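Local structure of uncharacterized protein (Bacteroides ovatus, 4DQA) at residues F160-L168 / V291-K299; T229-T237 / G248-F256. The protein is of unknown function but probably binds carbohydrate, pairing an N-terminal BT_3987-like domain with a concanavalin A-like lectin/glucanase domain. All blocks are in the same frame, centred on the assembly; numbering follows the deposited sequence. Where two conformers were deposited one is given.

Interaction 1: residues F160-L168 / V291-K299; sequences FSSFTYEAL and VARTENQLK
The guanidinium of Arg293, whose CG methylene packs against Thr164, has Gln297 CB over the centre of one face and a water in plane at its edge; Trp289 adds a cation-pi contact. That water takes the NE hydrogen of Arg293 at 2.9 Å and also bonds Glu166 OE2, joining two opposite charges that do not meet directly. OE2 of Glu166 also accepts Trp289 NE1 and forms a salt bridge with Arg287, while a second water links OE1 to Leu298 O. Thr164 and Glu166 lie on strand 163-171 of the antiparallel sheet of a concanavalin A-like β-sandwich; the chain that leaves strand 282-289 passes over them before turning into helix 295-300.

The hydroxyl of Thr164 holds this departing chain by two bonds. With OG1 beside its own backbone N (chi1 -57°), it donates to a lone pair of Val291 O at 2.7 Å, in the carbonyl plane. The same OG1 accepts Arg293 N at 2.9 Å in a nearly straight bond (166°). One hydroxyl thus spans both sides of Ala292. The helix then begins with a capping box: Thr294 OG1 accepts Gln297 N at 3.0 Å, and Gln297 OE1 accepts Thr294 N. From the first turn, Leu298 crosses Glu166 at a slant, bringing its CD2 methyl 3.6 Å from Glu166 OE1 and 4.2 Å from Thr164 CG2.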
ATOM      1  N   PHE A 160     -22.486   8.796   6.450  1.00 24.14           N
ATOM      2  CA  PHE A 160     -21.723   7.585   6.564  1.00 22.22           C
ATOM      3  C   PHE A 160     -22.491   6.636   7.468  1.00 28.22           C
ATOM      4  O   PHE A 160     -22.761   6.950   8.628  1.00 24.95           O
ATOM      5  CB  PHE A 160     -20.354   7.879   7.163  1.00 21.60           C
ATOM      6  CG  PHE A 160     -19.414   8.638   6.245  1.00 20.80           C
ATOM      7  CD1 PHE A 160     -19.202   8.243   4.936  1.00 24.44           C
ATOM      8  CD2 PHE A 160     -18.719   9.743   6.718  1.00 22.96           C
ATOM      9  CE1 PHE A 160     -18.316   8.938   4.107  1.00 22.45           C
ATOM     10  CE2 PHE A 160     -17.847  10.442   5.888  1.00 21.45           C
ATOM     11  CZ  PHE A 160     -17.640  10.037   4.586  1.00 21.13           C
ATOM     12  N   SER A 161     -22.859   5.477   6.939  1.00 25.89           N
ATOM     13  CA  SER A 161     -23.441   4.444   7.769  1.00 26.26           C
ATOM     14  C   SER A 161     -22.311   3.571   8.235  1.00 27.91           C
ATOM     15  O   SER A 161     -21.866   3.681   9.372  1.00 31.23           O
ATOM     16  CB  SER A 161     -24.537   3.671   7.023  1.00 25.91           C
ATOM     17  OG  SER A 161     -24.077   3.225   5.764  1.00 29.25           O
ATOM     18  N   SER A 162     -21.789   2.736   7.348  1.00 24.01           N
ATOM     19  CA  SER A 162     -20.527   2.067   7.629  1.00 22.45           C
ATOM     20  C   SER A 162     -19.391   2.969   7.166  1.00 21.87           C
ATOM     21  O   SER A 162     -19.515   3.681   6.166  1.00 23.37           O
ATOM     22  CB  SER A 162     -20.451   0.733   6.919  1.00 19.49           C
ATOM     23  OG  SER A 162     -21.506  -0.101   7.390  1.00 24.18           O
ATOM     24  N   PHE A 163     -18.294   2.985   7.906  1.00 18.57           N
ATOM     25  CA  PHE A 163     -17.196   3.858   7.524  1.00 18.69           C
ATOM     26  C   PHE A 163     -15.897   3.423   8.166  1.00 16.07           C
ATOM     27  O   PHE A 163     -15.871   2.565   9.056  1.00 18.00           O
ATOM     28  CB  PHE A 163     -17.510   5.304   7.915  1.00 19.39           C
ATOM     29  CG  PHE A 163     -17.439   5.544   9.385  1.00 20.09           C
ATOM     30  CD1 PHE A 163     -18.526   5.261  10.183  1.00 22.50           C
ATOM     31  CD2 PHE A 163     -16.271   6.004   9.971  1.00 21.15           C
ATOM     32  CE1 PHE A 163     -18.474   5.441  11.558  1.00 24.81           C
ATOM     33  CE2 PHE A 163     -16.211   6.193  11.357  1.00 23.93           C
ATOM     34  CZ  PHE A 163     -17.318   5.898  12.135  1.00 22.33           C
ATOM     35  N   THR A 164     -14.831   4.041   7.672  1.00 15.53           N
ATOM     36  CA  THR A 164     -13.473   3.844   8.181  1.00 15.51           C
ATOM     37  C   THR A 164     -12.735   5.157   8.177  1.00 14.89           C
ATOM     38  O   THR A 164     -12.788   5.914   7.198  1.00 15.57           O
ATOM     39  CB  THR A 164     -12.690   2.862   7.291  1.00 14.62           C
ATOM     40  OG1 THR A 164     -13.391   1.626   7.213  1.00 18.36           O
ATOM     41  CG2 THR A 164     -11.297   2.602   7.850  1.00 16.69           C
ATOM     42  N   TYR A 165     -12.032   5.429   9.273  1.00 15.18           N
ATOM     43  CA  TYR A 165     -10.997   6.457   9.299  1.00 13.86           C
ATOM     44  C   TYR A 165      -9.692   5.699   9.431  1.00 14.31           C
ATOM     45  O   TYR A 165      -9.606   4.786  10.250  1.00 15.67           O
ATOM     46  CB  TYR A 165     -11.069   7.337  10.549  1.00 14.36           C
ATOM     47  CG  TYR A 165     -12.272   8.231  10.758  1.00 14.34           C
ATOM     48  CD1 TYR A 165     -13.211   8.468   9.763  1.00 15.89           C
ATOM     49  CD2 TYR A 165     -12.450   8.871  11.995  1.00 15.42           C
ATOM     50  CE1 TYR A 165     -14.291   9.315   9.981  1.00 16.68           C
ATOM     51  CE2 TYR A 165     -13.531   9.712  12.225  1.00 14.86           C
ATOM     52  CZ  TYR A 165     -14.440   9.945  11.217  1.00 16.13           C
ATOM     53  OH  TYR A 165     -15.522  10.782  11.431  1.00 17.80           O
ATOM     54  N   GLU A 166      -8.662   6.091   8.700  1.00 15.01           N
ATOM     55  CA  GLU A 166      -7.341   5.486   8.923  1.00 12.66           C
ATOM     56  C   GLU A 166      -6.236   6.467   8.599  1.00 12.46           C
ATOM     57  O   GLU A 166      -6.424   7.404   7.829  1.00 12.11           O
ATOM     58  CB  GLU A 166      -7.118   4.174   8.178  1.00 15.16           C
ATOM     59  CG  GLU A 166      -7.216   4.300   6.686  1.00 16.17           C
ATOM     60  CD  GLU A 166      -6.888   3.013   5.939  1.00 16.99           C
ATOM     61  OE1 GLU A 166      -6.084   2.215   6.453  1.00 15.23           O
ATOM     62  OE2 GLU A 166      -7.397   2.817   4.802  1.00 15.70           O
ATOM     63  N   ALA A 167      -5.093   6.266   9.235  1.00 12.99           N
ATOM     64  CA  ALA A 167      -3.908   7.094   8.987  1.00 11.51           C
ATOM     65  C   ALA A 167      -2.681   6.419   9.541  1.00 11.42           C
ATOM     66  O   ALA A 167      -2.751   5.644  10.511  1.00 12.51           O
ATOM     67  CB  ALA A 167      -4.049   8.431   9.650  1.00 12.89           C
ATOM     68  N   LEU A 168      -1.533   6.758   8.965  1.00 10.70           N
ATOM     69  CA  LEU A 168      -0.237   6.548   9.617  1.00 11.03           C
ATOM     70  C   LEU A 168       0.060   7.822  10.398  1.00 10.95           C
ATOM     71  O   LEU A 168      -0.036   8.940   9.858  1.00 11.56           O
ATOM     72  CB  LEU A 168       0.880   6.313   8.603  1.00 11.73           C
ATOM     73  CG  LEU A 168       0.767   5.021   7.817  1.00 12.09           C
ATOM     74  CD1 LEU A 168       1.599   5.085   6.522  1.00 13.37           C
ATOM     75  CD2 LEU A 168       1.158   3.808   8.648  1.00 14.44           C
ATOM     76  N   VAL A 291     -17.134   2.581   3.707  1.00 19.48           N
ATOM     77  CA  VAL A 291     -17.352   1.194   4.080  1.00 19.34           C
ATOM     78  C   VAL A 291     -16.514   0.883   5.306  1.00 18.90           C
ATOM     79  O   VAL A 291     -15.578   1.644   5.626  1.00 17.88           O
ATOM     80  CB  VAL A 291     -16.919   0.236   2.954  1.00 24.15           C
ATOM     81  CG1 VAL A 291     -17.748   0.507   1.713  1.00 24.85           C
ATOM     82  CG2 VAL A 291     -15.419   0.358   2.652  1.00 24.21           C
ATOM     83  N   ALA A 292     -16.847  -0.207   5.992  1.00 22.20           N
ATOM     84  CA  ALA A 292     -16.005  -0.714   7.061  1.00 21.89           C
ATOM     85  C   ALA A 292     -14.939  -1.594   6.414  1.00 21.25           C
ATOM     86  O   ALA A 292     -15.237  -2.680   5.908  1.00 22.97           O
ATOM     87  CB  ALA A 292     -16.825  -1.525   8.079  1.00 22.99           C
ATOM     88  N   ARG A 293     -13.694  -1.132   6.409  1.00 18.94           N
ATOM     89  CA  ARG A 293     -12.637  -1.926   5.839  1.00 16.62           C
ATOM     90  C   ARG A 293     -12.358  -3.115   6.751  1.00 19.49           C
ATOM     91  O   ARG A 293     -12.358  -2.984   7.981  1.00 23.52           O
ATOM     92  CB  ARG A 293     -11.379  -1.067   5.671  1.00 17.60           C
ATOM     93  CG  ARG A 293     -11.538   0.073   4.677  1.00 16.86           C
ATOM     94  CD  ARG A 293     -11.498  -0.424   3.247  1.00 17.14           C
ATOM     95  NE  ARG A 293     -10.120  -0.584   2.825  1.00 16.62           N
ATOM     96  CZ  ARG A 293      -9.752  -1.054   1.640  1.00 17.66           C
ATOM     97  NH1 ARG A 293     -10.661  -1.476   0.777  1.00 20.45           N
ATOM     98  NH2 ARG A 293      -8.466  -1.121   1.339  1.00 19.77           N
ATOM     99  N   THR A 294     -12.112  -4.260   6.165  1.00 19.86           N
ATOM    100  CA  THR A 294     -11.838  -5.444   6.963  1.00 24.29           C
ATOM    101  C   THR A 294     -10.420  -5.335   7.549  1.00 23.86           C
ATOM    102  O   THR A 294      -9.596  -4.529   7.079  1.00 19.61           O
ATOM    103  CB  THR A 294     -11.917  -6.713   6.115  1.00 24.46           C
ATOM    104  OG1 THR A 294     -10.873  -6.702   5.142  1.00 24.16           O
ATOM    105  CG2 THR A 294     -13.282  -6.832   5.378  1.00 25.05           C
ATOM    106  N   GLU A 295     -10.133  -6.151   8.565  1.00 26.97           N
ATOM    107  CA  GLU A 295      -8.778  -6.215   9.138  1.00 24.46           C
ATOM    108  C   GLU A 295      -7.750  -6.485   8.048  1.00 24.21           C
ATOM    109  O   GLU A 295      -6.688  -5.863   8.023  1.00 20.08           O
ATOM    110  CB  GLU A 295      -8.676  -7.332  10.179  1.00 32.30           C
ATOM    111  CG  GLU A 295      -9.510  -7.132  11.393  1.00 44.17           C
ATOM    112  CD  GLU A 295      -9.074  -8.034  12.539  1.00 51.11           C
ATOM    113  OE1 GLU A 295      -7.969  -8.623  12.447  1.00 49.45           O
ATOM    114  OE2 GLU A 295      -9.844  -8.153  13.520  1.00 49.86           O
ATOM    115  N   ASN A 296      -8.054  -7.419   7.155  1.00 23.82           N
ATOM    116  CA  ASN A 296      -7.131  -7.757   6.084  1.00 20.51           C
ATOM    117  C   ASN A 296      -6.919  -6.585   5.138  1.00 25.81           C
ATOM    118  O   ASN A 296      -5.809  -6.336   4.683  1.00 20.49           O
ATOM    119  CB  ASN A 296      -7.603  -8.973   5.308  1.00 27.05           C
ATOM    120  CG  ASN A 296      -7.419 -10.250   6.088  1.00 40.07           C
ATOM    121  OD1 ASN A 296      -6.600 -10.316   7.001  1.00 45.21           O
ATOM    122  ND2 ASN A 296      -8.173 -11.276   5.731  1.00 47.58           N
ATOM    123  N   GLN A 297      -7.982  -5.844   4.855  1.00 19.26           N
ATOM    124  CA  GLN A 297      -7.832  -4.688   3.970  1.00 19.43           C
ATOM    125  C   GLN A 297      -7.001  -3.607   4.630  1.00 20.12           C
ATOM    126  O   GLN A 297      -6.224  -2.921   3.968  1.00 19.04           O
ATOM    127  CB  GLN A 297      -9.204  -4.135   3.572  1.00 19.97           C
ATOM    128  CG  GLN A 297      -9.904  -4.969   2.533  1.00 19.83           C
ATOM    129  CD  GLN A 297     -11.372  -4.633   2.365  1.00 21.03           C
ATOM    130  OE1 GLN A 297     -12.014  -4.054   3.236  1.00 21.84           O
ATOM    131  NE2 GLN A 297     -11.921  -5.026   1.213  1.00 26.68           N
ATOM    132  N   LEU A 298      -7.170  -3.433   5.930  1.00 18.42           N
ATOM    133  CA  LEU A 298      -6.373  -2.450   6.631  1.00 16.03           C
ATOM    134  C   LEU A 298      -4.905  -2.855   6.619  1.00 16.58           C
ATOM    135  O   LEU A 298      -4.049  -2.032   6.315  1.00 18.06           O
ATOM    136  CB  LEU A 298      -6.852  -2.297   8.066  1.00 16.95           C
ATOM    137  CG  LEU A 298      -8.255  -1.725   8.254  1.00 19.01           C
ATOM    138  CD1 LEU A 298      -8.665  -1.859   9.704  1.00 20.42           C
ATOM    139  CD2 LEU A 298      -8.302  -0.280   7.850  1.00 17.03           C
ATOM    140  N   LYS A 299      -4.621  -4.114   6.936  1.00 18.41           N
ATOM    141  CA  LYS A 299      -3.243  -4.606   7.019  1.00 19.48           C
ATOM    142  C   LYS A 299      -2.507  -4.519   5.719  1.00 19.60           C
ATOM    143  O   LYS A 299      -1.344  -4.099   5.694  1.00 21.79           O
ATOM    144  CB  LYS A 299      -3.199  -6.059   7.469  1.00 23.77           C
ATOM    145  CG  LYS A 299      -3.521  -6.245   8.901  1.00 24.45           C
ATOM    146  CD  LYS A 299      -3.737  -7.725   9.184  1.00 30.35           C
ATOM    147  CE  LYS A 299      -4.141  -7.930  10.632  1.00 39.79           C
ATOM    148  NZ  LYS A 299      -4.563  -9.329  10.893  1.00 48.13           N
TER
HETATM  149  O   HOH W   1      -4.922   0.220   4.949  1.00 15.45           O
HETATM  150  O   HOH W   2      -7.508   0.220   3.837  1.00 16.99           O

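Interaction 2: residues T229-T237 / G248-F256; sequences TYDQPTGKT and GSDWGIDGF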
ATOM      1  N   THR A 229     -13.207   1.678  12.541  1.00 17.34           N
ATOM      2  CA  THR A 229     -14.216   1.166  11.614  1.00 18.59           C
ATOM      3  C   THR A 229     -15.551   1.068  12.325  1.00 21.97           C
ATOM      4  O   THR A 229     -15.608   0.864  13.539  1.00 21.27           O
ATOM      5  CB  THR A 229     -13.861  -0.221  11.028  1.00 22.69           C
ATOM      6  OG1 THR A 229     -13.865  -1.219  12.056  1.00 22.67           O
ATOM      7  CG2 THR A 229     -12.504  -0.195  10.324  1.00 21.19           C
ATOM      8  N   TYR A 230     -16.623   1.219  11.568  1.00 19.57           N
ATOM      9  CA  TYR A 230     -17.952   0.867  12.070  1.00 19.47           C
ATOM     10  C   TYR A 230     -18.699   0.175  10.952  1.00 21.49           C
ATOM     11  O   TYR A 230     -18.779   0.692   9.846  1.00 21.45           O
ATOM     12  CB  TYR A 230     -18.722   2.111  12.475  1.00 22.71           C
ATOM     13  CG  TYR A 230     -20.155   1.882  12.903  1.00 19.40           C
ATOM     14  CD1 TYR A 230     -20.479   0.950  13.881  1.00 21.69           C
ATOM     15  CD2 TYR A 230     -21.170   2.650  12.370  1.00 20.80           C
ATOM     16  CE1 TYR A 230     -21.792   0.781  14.307  1.00 21.92           C
ATOM     17  CE2 TYR A 230     -22.487   2.486  12.792  1.00 19.20           C
ATOM     18  CZ  TYR A 230     -22.782   1.561  13.757  1.00 20.24           C
ATOM     19  OH  TYR A 230     -24.086   1.410  14.159  1.00 26.93           O
ATOM     20  N   ASP A 231     -19.203  -1.007  11.268  1.00 21.35           N
ATOM     21  CA  ASP A 231     -20.031  -1.800  10.364  0.50 23.08           C
ATOM     22  C   ASP A 231     -21.464  -1.624  10.844  1.00 23.83           C
ATOM     23  O   ASP A 231     -21.858  -2.225  11.839  1.00 26.01           O
ATOM     24  CB  ASP A 231     -19.603  -3.262  10.451  0.50 24.30           C
ATOM     25  CG  ASP A 231     -20.274  -4.143   9.411  0.50 29.98           C
ATOM     26  OD1 ASP A 231     -21.519  -4.103   9.281  0.50 23.59           O
ATOM     27  OD2 ASP A 231     -19.536  -4.884   8.726  0.50 29.98           O
ATOM     28  N   GLN A 232     -22.225  -0.788  10.161  1.00 23.33           N
ATOM     29  CA  GLN A 232     -23.543  -0.439  10.666  1.00 26.70           C
ATOM     30  C   GLN A 232     -24.511  -1.636  10.759  1.00 27.56           C
ATOM     31  O   GLN A 232     -25.234  -1.761  11.744  1.00 28.68           O
ATOM     32  CB  GLN A 232     -24.133   0.712   9.847  1.00 22.23           C
ATOM     33  CG  GLN A 232     -25.570   1.067  10.216  1.00 28.36           C
ATOM     34  CD  GLN A 232     -26.580   0.250   9.436  1.00 35.55           C
ATOM     35  OE1 GLN A 232     -26.391  -0.012   8.244  1.00 34.68           O
ATOM     36  NE2 GLN A 232     -27.659  -0.156  10.098  1.00 40.98           N
ATOM     37  N   PRO A 233     -24.512  -2.538   9.761  1.00 26.00           N
ATOM     38  CA  PRO A 233     -25.432  -3.667   9.923  1.00 28.27           C
ATOM     39  C   PRO A 233     -25.118  -4.573  11.107  1.00 26.88           C
ATOM     40  O   PRO A 233     -26.055  -5.050  11.764  1.00 28.08           O
ATOM     41  CB  PRO A 233     -25.271  -4.449   8.605  1.00 27.64           C
ATOM     42  CG  PRO A 233     -24.835  -3.465   7.635  1.00 26.00           C
ATOM     43  CD  PRO A 233     -24.025  -2.418   8.375  1.00 23.38           C
ATOM     44  N   THR A 234     -23.847  -4.857  11.365  1.00 24.97           N
ATOM     45  CA  THR A 234     -23.523  -5.745  12.469  1.00 25.78           C
ATOM     46  C   THR A 234     -23.500  -4.977  13.770  1.00 25.46           C
ATOM     47  O   THR A 234     -23.588  -5.562  14.857  1.00 27.65           O
ATOM     48  CB  THR A 234     -22.184  -6.437  12.310  1.00 26.93           C
ATOM     49  OG1 THR A 234     -21.137  -5.455  12.360  1.00 26.88           O
ATOM     50  CG2 THR A 234     -22.115  -7.210  11.003  1.00 29.48           C
ATOM     51  N   GLY A 235     -23.314  -3.664  13.656  1.00 26.74           N
ATOM     52  CA  GLY A 235     -23.186  -2.800  14.822  1.00 28.24           C
ATOM     53  C   GLY A 235     -21.784  -2.751  15.407  1.00 27.76           C
ATOM     54  O   GLY A 235     -21.534  -2.032  16.375  1.00 25.08           O
ATOM     55  N   LYS A 236     -20.847  -3.502  14.829  1.00 22.11           N
ATOM     56  CA  LYS A 236     -19.515  -3.617  15.410  1.00 23.32           C
ATOM     57  C   LYS A 236     -18.624  -2.481  14.990  1.00 22.18           C
ATOM     58  O   LYS A 236     -18.586  -2.082  13.827  1.00 22.76           O
ATOM     59  CB  LYS A 236     -18.848  -4.929  15.014  1.00 25.01           C
ATOM     60  CG  LYS A 236     -19.625  -6.144  15.504  1.00 30.95           C
ATOM     61  CD  LYS A 236     -18.988  -7.441  15.027  1.00 45.18           C
ATOM     62  CE  LYS A 236     -17.663  -7.723  15.743  1.00 50.13           C
ATOM     63  NZ  LYS A 236     -17.082  -9.058  15.387  1.00 54.29           N
ATOM     64  N   THR A 237     -17.948  -1.929  15.978  1.00 20.95           N
ATOM     65  CA  THR A 237     -16.930  -0.911  15.730  1.00 20.67           C
ATOM     66  C   THR A 237     -15.631  -1.355  16.366  1.00 22.74           C
ATOM     67  O   THR A 237     -15.616  -2.046  17.391  1.00 23.00           O
ATOM     68  CB  THR A 237     -17.378   0.493  16.233  1.00 20.30           C
ATOM     69  OG1 THR A 237     -16.285   1.431  16.174  1.00 21.47           O
ATOM     70  CG2 THR A 237     -17.870   0.437  17.660  1.00 23.26           C
ATOM     71  N   GLY A 248     -12.929  -2.541  20.941  1.00 23.74           N
ATOM     72  CA  GLY A 248     -14.143  -2.604  20.176  1.00 28.27           C
ATOM     73  C   GLY A 248     -15.351  -2.216  20.990  1.00 32.26           C
ATOM     74  O   GLY A 248     -15.305  -2.162  22.228  1.00 28.49           O
ATOM     75  N   SER A 249     -16.429  -1.935  20.277  1.00 24.00           N
ATOM     76  CA  SER A 249     -17.721  -1.721  20.906  1.00 28.79           C
ATOM     77  C   SER A 249     -18.844  -2.084  19.942  1.00 24.65           C
ATOM     78  O   SER A 249     -18.599  -2.617  18.832  1.00 24.88           O
ATOM     79  CB  SER A 249     -17.838  -0.268  21.375  1.00 31.20           C
ATOM     80  OG  SER A 249     -18.869  -0.156  22.344  1.00 33.44           O
ATOM     81  N   ASP A 250     -20.075  -1.855  20.384  1.00 29.78           N
ATOM     82  CA  ASP A 250     -21.251  -2.154  19.593  1.00 29.06           C
ATOM     83  C   ASP A 250     -22.144  -0.949  19.689  1.00 32.80           C
ATOM     84  O   ASP A 250     -22.466  -0.486  20.785  1.00 32.33           O
ATOM     85  CB  ASP A 250     -21.983  -3.404  20.110  1.00 31.36           C
ATOM     86  CG  ASP A 250     -21.155  -4.667  19.952  1.00 33.18           C
ATOM     87  OD1 ASP A 250     -20.391  -4.993  20.882  1.00 38.55           O
ATOM     88  OD2 ASP A 250     -21.246  -5.316  18.883  1.00 39.09           O
ATOM     89  N   TRP A 251     -22.529  -0.430  18.538  1.00 25.71           N
ATOM     90  CA  TRP A 251     -23.376   0.744  18.465  1.00 27.79           C
ATOM     91  C   TRP A 251     -24.614   0.398  17.691  1.00 27.52           C
ATOM     92  O   TRP A 251     -24.619  -0.537  16.865  1.00 30.20           O
ATOM     93  CB  TRP A 251     -22.675   1.869  17.720  1.00 25.38           C
ATOM     94  CG  TRP A 251     -21.501   2.450  18.403  1.00 24.02           C
ATOM     95  CD1 TRP A 251     -21.220   2.415  19.734  1.00 26.86           C
ATOM     96  CD2 TRP A 251     -20.435   3.174  17.783  1.00 22.43           C
ATOM     97  NE1 TRP A 251     -20.043   3.073  19.984  1.00 25.02           N
ATOM     98  CE2 TRP A 251     -19.536   3.544  18.801  1.00 20.89           C
ATOM     99  CE3 TRP A 251     -20.143   3.531  16.462  1.00 23.85           C
ATOM    100  CZ2 TRP A 251     -18.378   4.274  18.555  1.00 23.05           C
ATOM    101  CZ3 TRP A 251     -18.990   4.251  16.211  1.00 23.07           C
ATOM    102  CH2 TRP A 251     -18.114   4.608  17.257  1.00 22.19           C
ATOM    103  N   GLY A 252     -25.668   1.169  17.927  1.00 27.75           N
ATOM    104  CA  GLY A 252     -26.929   0.964  17.249  1.00 30.88           C
ATOM    105  C   GLY A 252     -27.228   2.068  16.259  1.00 25.95           C
ATOM    106  O   GLY A 252     -28.286   2.063  15.653  1.00 31.47           O
ATOM    107  N   ILE A 253     -26.304   3.021  16.098  1.00 29.43           N
ATOM    108  CA  ILE A 253     -26.590   4.191  15.268  1.00 25.29           C
ATOM    109  C   ILE A 253     -26.650   3.837  13.792  1.00 29.45           C
ATOM    110  O   ILE A 253     -25.959   2.926  13.319  1.00 27.68           O
ATOM    111  CB  ILE A 253     -25.550   5.337  15.451  1.00 29.16           C
ATOM    112  CG1 ILE A 253     -24.168   4.896  14.965  1.00 24.59           C
ATOM    113  CG2 ILE A 253     -25.500   5.789  16.905  1.00 32.75           C
ATOM    114  CD1 ILE A 253     -23.103   5.989  14.948  1.00 26.63           C
ATOM    115  N   ASP A 254     -27.460   4.582  13.057  1.00 26.99           N
ATOM    116  CA  ASP A 254     -27.610   4.331  11.638  1.00 32.75           C
ATOM    117  C   ASP A 254     -26.448   4.912  10.849  1.00 27.37           C
ATOM    118  O   ASP A 254     -26.235   4.538   9.692  1.00 29.30           O
ATOM    119  CB  ASP A 254     -28.918   4.924  11.136  1.00 36.65           C
ATOM    120  CG  ASP A 254     -30.133   4.137  11.616  1.00 43.27           C
ATOM    121  OD1 ASP A 254     -29.954   3.021  12.163  1.00 41.18           O
ATOM    122  OD2 ASP A 254     -31.261   4.636  11.437  1.00 50.00           O
ATOM    123  N   GLY A 255     -25.708   5.822  11.481  1.00 24.53           N
ATOM    124  CA  GLY A 255     -24.595   6.494  10.831  1.00 24.60           C
ATOM    125  C   GLY A 255     -24.398   7.884  11.411  1.00 26.81           C
ATOM    126  O   GLY A 255     -24.884   8.201  12.499  1.00 29.01           O
ATOM    127  N   PHE A 256     -23.693   8.729  10.673  1.00 24.87           N
ATOM    128  CA  PHE A 256     -23.507  10.101  11.119  1.00 25.39           C
ATOM    129  C   PHE A 256     -23.284  11.022   9.919  1.00 21.74           C
ATOM    130  O   PHE A 256     -22.866  10.591   8.839  1.00 21.97           O
ATOM    131  CB  PHE A 256     -22.339  10.227  12.114  1.00 22.38           C
ATOM    132  CG  PHE A 256     -20.963  10.167  11.478  1.00 22.68           C
ATOM    133  CD1 PHE A 256     -20.370   8.953  11.154  1.00 23.20           C
ATOM    134  CD2 PHE A 256     -20.241  11.332  11.233  1.00 19.63           C
ATOM    135  CE1 PHE A 256     -19.097   8.917  10.598  1.00 22.89           C
ATOM    136  CE2 PHE A 256     -18.973  11.298  10.689  1.00 19.90           C
ATOM    137  CZ  PHE A 256     -18.406  10.082  10.359  1.00 19.13           C
TER
HETATM  138  O   HOH W   3     -28.360   0.539  12.797  1.00 37.35           O
HETATM  139  O   HOH W   4     -23.497  -5.203  17.309  1.00 34.13           O
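Gly248 enters the contact through its CA, which lies close to Thr237 O. At Ser249 the backbone forms an antiparallel hydrogen-bonded pair with Thr237: Ser249 N donates to Thr237 O and Thr237 N to Ser249 O, each at 3.0 Å. Asp250, in the non-hydrogen-bonded pair with Lys236, runs alongside the lysine chain, its OD2 nearest Lys236 CG; a water ties the same oxygen to Thr234 O. The CA of Asp250 also makes a C-H...O contact with Gly235 O, the carbonyl that accepts Trp251 N at 2.9 Å.

Trp251 packs against Thr237 and Tyr230. Thr237 sets its CG2 methyl over the face of the six-membered ring, 3.7 Å from the centroid and only 13° off the normal; OG1 stands anti to the backbone N (chi1 171°), where it bonds Thr229 O and Tyr212 OH, and this leaves the methyl to the indole. Tyr230 meets Trp251 obliquely, planes at 53°, with Trp251 CE3 over one face of the phenol ring and Gln232 CA over the other. Past Gly252, Ile253 lays CG1 3.7 Å from Tyr230 CE2 and offers O to Tyr230 OH at 2.6 Å, on a lone pair in the carbonyl plane. Asp254 OD1 reaches Gln232 NE2 through a water shared with Gly252 O.

The arrangement is the open end of a β-hairpin, strands 236-241 and 244-250, beside the tight turn between strands 223-231 and 236-241, where Gly235 and Lys236 facing Asp231 form a G1 β-bulge.

Overall arrangement
Both contacts belong to the concanavalin A-like domain and lie on the same side of the chain's centre, their own centres about 12 Å apart. Both segments of interaction 2 fall in the 122 residues between 160-168 and 291-299. The two share the antiparallel sheet in which strands 163-171 and 223-231 are neighbours: interaction 1 joins the chain between strand 282-289 and helix 295-300 to strand 163-171, and interaction 2 lies at the open end of hairpin 236-241/244-250. They also touch: Phe160 O probably accepts Phe256 N at 2.9 Å, Ser162 OG probably bonds Gln232 N, and the rings of Phe163 and Phe256 meet edge-to-face. Parts of the chain far apart in sequence are thereby linked.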